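Local coordinates for alanine racemase (Actinobacillus succinogenes, PDB 3C3K), which is of unknown function but folds into two lobes built on parallel sheets, like proteins of the periplasmic binding protein-like family, at residues M71-E76 against L134-A139; A128-D133 against S161-L166. All blocks are in the same frame, centred on the assembly; numbering follows the deposited sequence.

Interaction 1: residues M71-E76 against L134-A139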
# COMPACT_ATOMS: atom_id res chain seq x y z
N MET B 71 -14.55 6.28 0.50
CA MET B 71 -14.38 5.03 1.13
C MET B 71 -14.41 5.30 2.68
O MET B 71 -14.18 4.39 3.46
CB MET B 71 -13.05 4.36 0.72
CG MET B 71 -12.70 4.31 -0.85
SD MET B 71 -11.02 3.53 -1.08
CE MET B 71 -11.53 1.96 -0.67
N ASP B 72 -14.81 6.51 3.11
CA ASP B 72 -14.90 6.77 4.57
C ASP B 72 -16.04 6.11 5.31
O ASP B 72 -17.01 5.59 4.70
CB ASP B 72 -15.00 8.27 4.80
CG ASP B 72 -13.65 8.98 4.67
OD1 ASP B 72 -12.64 8.30 4.58
OD2 ASP B 72 -13.63 10.24 4.79
N ALA B 73 -15.96 6.16 6.65
CA ALA B 73 -17.01 5.61 7.50
C ALA B 73 -18.37 6.17 7.09
O ALA B 73 -18.52 7.39 6.79
CB ALA B 73 -16.73 5.91 9.02
N LEU B 74 -19.35 5.26 7.07
CA LEU B 74 -20.74 5.54 6.67
C LEU B 74 -21.31 6.69 7.42
O LEU B 74 -22.03 7.47 6.86
CB LEU B 74 -21.61 4.29 6.98
CG LEU B 74 -23.05 4.27 6.51
CD1 LEU B 74 -23.04 4.22 5.02
CD2 LEU B 74 -23.70 3.05 7.11
N SER B 75 -20.94 6.85 8.70
CA SER B 75 -21.52 7.91 9.52
C SER B 75 -21.06 9.36 9.18
O SER B 75 -21.58 10.39 9.73
CB SER B 75 -21.12 7.63 10.95
OG SER B 75 -19.73 7.76 11.09
N GLU B 76 -20.09 9.44 8.26
CA GLU B 76 -19.61 10.72 7.77
C GLU B 76 -20.58 11.26 6.72
O GLU B 76 -20.57 12.44 6.47
CB GLU B 76 -18.23 10.55 7.14
CG GLU B 76 -17.45 11.88 7.01
CD GLU B 76 -16.04 11.73 6.48
OE1 GLU B 76 -15.88 11.12 5.36
OE2 GLU B 76 -15.13 12.27 7.14
N LEU B 134 -13.72 0.62 14.74
CA LEU B 134 -15.18 0.50 14.73
C LEU B 134 -15.98 1.70 14.20
O LEU B 134 -17.19 1.61 14.18
CB LEU B 134 -15.69 0.14 16.14
CG LEU B 134 -15.57 -1.32 16.65
CD1 LEU B 134 -16.18 -1.37 18.07
CD2 LEU B 134 -16.27 -2.35 15.78
N ALA B 135 -15.36 2.84 13.85
CA ALA B 135 -16.10 3.92 13.20
C ALA B 135 -16.65 3.39 11.85
O ALA B 135 -17.69 3.85 11.38
CB ALA B 135 -15.17 5.18 12.97
N TYR B 136 -15.99 2.39 11.24
CA TYR B 136 -16.46 1.83 9.96
C TYR B 136 -17.55 0.79 10.12
O TYR B 136 -17.42 -0.16 10.95
CB TYR B 136 -15.32 1.28 9.15
CG TYR B 136 -14.32 2.36 8.75
CD1 TYR B 136 -13.32 2.79 9.63
CD2 TYR B 136 -14.38 2.94 7.47
CE1 TYR B 136 -12.42 3.82 9.24
CE2 TYR B 136 -13.47 3.92 7.07
CZ TYR B 136 -12.50 4.35 7.94
OH TYR B 136 -11.61 5.35 7.52
N GLN B 137 -18.63 0.93 9.35
CA GLN B 137 -19.75 0.02 9.53
C GLN B 137 -19.28 -1.38 9.14
O GLN B 137 -19.68 -2.38 9.74
CB GLN B 137 -21.02 0.44 8.76
CG GLN B 137 -22.25 -0.33 9.18
CD GLN B 137 -23.51 -0.08 8.35
OE1 GLN B 137 -24.49 0.42 8.88
NE2 GLN B 137 -23.50 -0.45 7.05
N TYR B 138 -18.38 -1.48 8.18
CA TYR B 138 -17.98 -2.83 7.90
C TYR B 138 -17.28 -3.46 9.12
O TYR B 138 -17.39 -4.64 9.34
CB TYR B 138 -17.14 -2.97 6.65
CG TYR B 138 -15.91 -2.10 6.58
CD1 TYR B 138 -14.71 -2.44 7.24
CD2 TYR B 138 -15.90 -0.97 5.74
CE1 TYR B 138 -13.55 -1.59 7.10
CE2 TYR B 138 -14.78 -0.16 5.61
CZ TYR B 138 -13.62 -0.49 6.26
OH TYR B 138 -12.54 0.35 6.02
N ALA B 139 -16.55 -2.67 9.91
CA ALA B 139 -15.88 -3.30 11.06
C ALA B 139 -16.91 -3.70 12.11
O ALA B 139 -16.75 -4.72 12.82
CB ALA B 139 -14.77 -2.42 11.64
O HOH W 1 -12.45 1.62 3.53
O HOH W 2 -19.84 4.32 10.02
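The methyl group of A73 lies over one face of the Y136 ring, its CB 4.2 Å from the ring centroid and 15° off the normal, a CH-pi contact displaced toward the rim of the ring. The same CB also presses on the main chain before the tyrosine, 3.3 Å from A135 O. M71 approaches the ring differently: its carbonyl oxygen lies in the ring plane at the edge, with M71 O 3.7 Å from Y136 CE2. With CG beside its own backbone N and anti to the carbonyl carbon (chi1 -63°), Y136 swings its ring toward the 71-76 loop, while its CB sits over the centre of the Y138 ring. The phenol OH is hydrogen-bonded to S48 OG, which also bonds A73 N, so one serine ties the tyrosine to the loop that covers it.

Farther along, the L74 side chain crosses that of Q137 obliquely, and its CD2 branch does the touching. The glutamine chain is extended, and the CD2 methyl lies over the face of its amide, 3.4 Å from Q137 CD and about as far from the amide oxygen and nitrogen. Two waters join the backbones and side chains: one donates to A135 O at 2.6 Å and accepts from S75 N, the other donates to M71 O and is 2.8 Å from Y138 OH.

Y136 is the N-cap of helix 137-152, and the contact sets this helix start in one lobe against the loop leaving strand 68-70 in the other. E94 OE2 accepts from both L74 N and Q137 N, and the helix start would probably favour its negative charge. The direct touches are van der Waals contacts of methyl and ring carbons, many against backbone or amide atoms, so the polar links between these two segments pass through S48, E94 and water.

Interaction 2: residues A128-D133 against S161-L166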
# COMPACT_ATOMS: atom_id res chain seq x y z
N ALA B 128 -11.31 -16.34 18.04
CA ALA B 128 -11.08 -14.94 18.45
C ALA B 128 -11.16 -14.06 17.21
O ALA B 128 -11.05 -14.56 16.05
CB ALA B 128 -9.66 -14.77 19.16
N LEU B 129 -11.41 -12.77 17.44
CA LEU B 129 -11.47 -11.75 16.40
C LEU B 129 -10.43 -10.66 16.68
O LEU B 129 -10.27 -10.18 17.82
CB LEU B 129 -12.89 -11.14 16.32
CG LEU B 129 -13.17 -10.04 15.28
CD1 LEU B 129 -13.36 -10.73 13.87
CD2 LEU B 129 -14.44 -9.25 15.61
N ILE B 130 -9.65 -10.32 15.66
CA ILE B 130 -8.83 -9.11 15.75
C ILE B 130 -9.60 -8.08 14.90
O ILE B 130 -9.75 -8.25 13.66
CB ILE B 130 -7.37 -9.31 15.19
CG1 ILE B 130 -6.64 -10.36 15.99
CG2 ILE B 130 -6.56 -7.95 15.27
CD1 ILE B 130 -5.23 -10.67 15.52
N ASN B 131 -10.15 -7.07 15.57
CA ASN B 131 -10.88 -6.03 14.84
C ASN B 131 -10.01 -4.75 14.80
O ASN B 131 -8.94 -4.69 15.43
CB ASN B 131 -12.27 -5.82 15.48
CG ASN B 131 -13.27 -5.23 14.53
OD1 ASN B 131 -12.91 -4.67 13.50
ND2 ASN B 131 -14.56 -5.27 14.91
N HIS B 132 -10.41 -3.71 14.08
CA HIS B 132 -9.50 -2.56 14.02
C HIS B 132 -10.17 -1.27 14.45
O HIS B 132 -10.04 -0.87 15.66
CB HIS B 132 -8.71 -2.50 12.67
CG HIS B 132 -8.02 -1.19 12.40
ND1 HIS B 132 -7.18 -0.58 13.31
CD2 HIS B 132 -8.03 -0.39 11.30
CE1 HIS B 132 -6.71 0.55 12.79
NE2 HIS B 132 -7.21 0.70 11.58
N ASP B 133 -10.90 -0.62 13.56
CA ASP B 133 -11.49 0.73 13.83
C ASP B 133 -12.99 0.68 13.62
O ASP B 133 -13.48 0.65 12.49
CB ASP B 133 -10.86 1.70 12.82
CG ASP B 133 -11.37 3.16 12.91
OD1 ASP B 133 -12.17 3.60 13.80
OD2 ASP B 133 -10.90 3.90 12.02
N SER B 161 -9.89 -8.52 20.08
CA SER B 161 -8.80 -7.68 20.45
C SER B 161 -8.68 -6.61 19.36
O SER B 161 -8.88 -6.93 18.19
CB SER B 161 -7.55 -8.56 20.51
OG SER B 161 -6.39 -7.80 20.63
N TYR B 162 -8.40 -5.36 19.70
CA TYR B 162 -8.52 -4.30 18.71
C TYR B 162 -7.16 -3.85 18.30
O TYR B 162 -6.30 -3.50 19.14
CB TYR B 162 -9.38 -3.10 19.20
CG TYR B 162 -10.83 -3.47 19.40
CD1 TYR B 162 -11.72 -3.40 18.34
CD2 TYR B 162 -11.32 -3.91 20.65
CE1 TYR B 162 -13.03 -3.76 18.48
CE2 TYR B 162 -12.69 -4.25 20.82
CZ TYR B 162 -13.53 -4.17 19.70
OH TYR B 162 -14.87 -4.53 19.72
N ALA B 163 -6.91 -3.90 17.00
CA ALA B 163 -5.61 -3.42 16.56
C ALA B 163 -5.65 -1.90 16.50
O ALA B 163 -6.57 -1.36 15.95
CB ALA B 163 -5.24 -4.02 15.18
N GLU B 164 -4.65 -1.20 17.00
CA GLU B 164 -4.73 0.27 16.89
C GLU B 164 -4.45 0.78 15.49
O GLU B 164 -5.15 1.66 14.96
CB GLU B 164 -3.82 1.00 17.88
CG GLU B 164 -3.72 2.47 17.51
CD GLU B 164 -3.42 3.39 18.68
OE1 GLU B 164 -2.38 3.19 19.36
OE2 GLU B 164 -4.20 4.34 18.90
N ASN B 165 -3.43 0.22 14.87
CA ASN B 165 -3.11 0.61 13.49
C ASN B 165 -3.37 -0.52 12.53
O ASN B 165 -3.52 -1.63 12.96
CB ASN B 165 -1.65 0.98 13.45
CG ASN B 165 -1.36 2.16 14.33
OD1 ASN B 165 -1.96 3.20 14.18
ND2 ASN B 165 -0.50 1.97 15.29
N LEU B 166 -3.40 -0.23 11.22
CA LEU B 166 -3.53 -1.27 10.27
C LEU B 166 -2.12 -1.66 9.80
O LEU B 166 -1.67 -1.24 8.74
CB LEU B 166 -4.47 -0.88 9.09
CG LEU B 166 -4.79 -2.13 8.26
CD1 LEU B 166 -5.85 -2.93 8.92
CD2 LEU B 166 -5.13 -1.81 6.80
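The H132 imidazole is flanked on both faces, by D133 CB 3.8 Å above its plane and by L166 CA on the opposite side, while the peptide carbons of A163 and E164 lie in plane at its edge. The N131 amide and the Y162 ring lie side by side, their planes 23° apart, with N131 CB 3.7 Å from Y162 CE1; E143 of helix 137-152 accepts from N131 ND2 and also bonds Y162 OH. These groups stand at the ends of two parallel strands, 127-131 and 159-162, joined through helix 137-152 in a beta-alpha-beta unit of a parallel sheet with strand 159-162 at one border. S161 N donates to L129 O at 2.8 Å, N131 N to S161 O, and A163 N to N131 O at 2.7 Å, carrying the pairing just past the strand. On the other side of the sheet I130 CG2 reaches A163 CB at 4.1 Å, beside helix 193-205. Beyond the strand ends, a side chain takes over the link between the two segments: with CG anti to the backbone N (chi1 166°), H132 points ND1 at A163 O, 2.8 Å away and nearly straight at 173°, approaching from above the carbonyl plane.

Both contacts use the beta-alpha-beta unit of strand 127-131, helix 137-152 and strand 159-162. Interaction 2 pairs its two strands within one lobe, whereas interaction 1 brings the start of its helix against a loop of the other lobe. Each is partly buried, combining enclosed residues with an exposed margin. Their chemistry follows their place: direct backbone hydrogen bonds knit the sheet border, while methyl-to-ring packing and bridging waters join the lobes. Although their centres are 14 Å apart, the contacts touch, since N131 ND2 lies 3.1 Å from A139 O, a probable hydrogen bond between strand end and helix, and L134 packs on Y162.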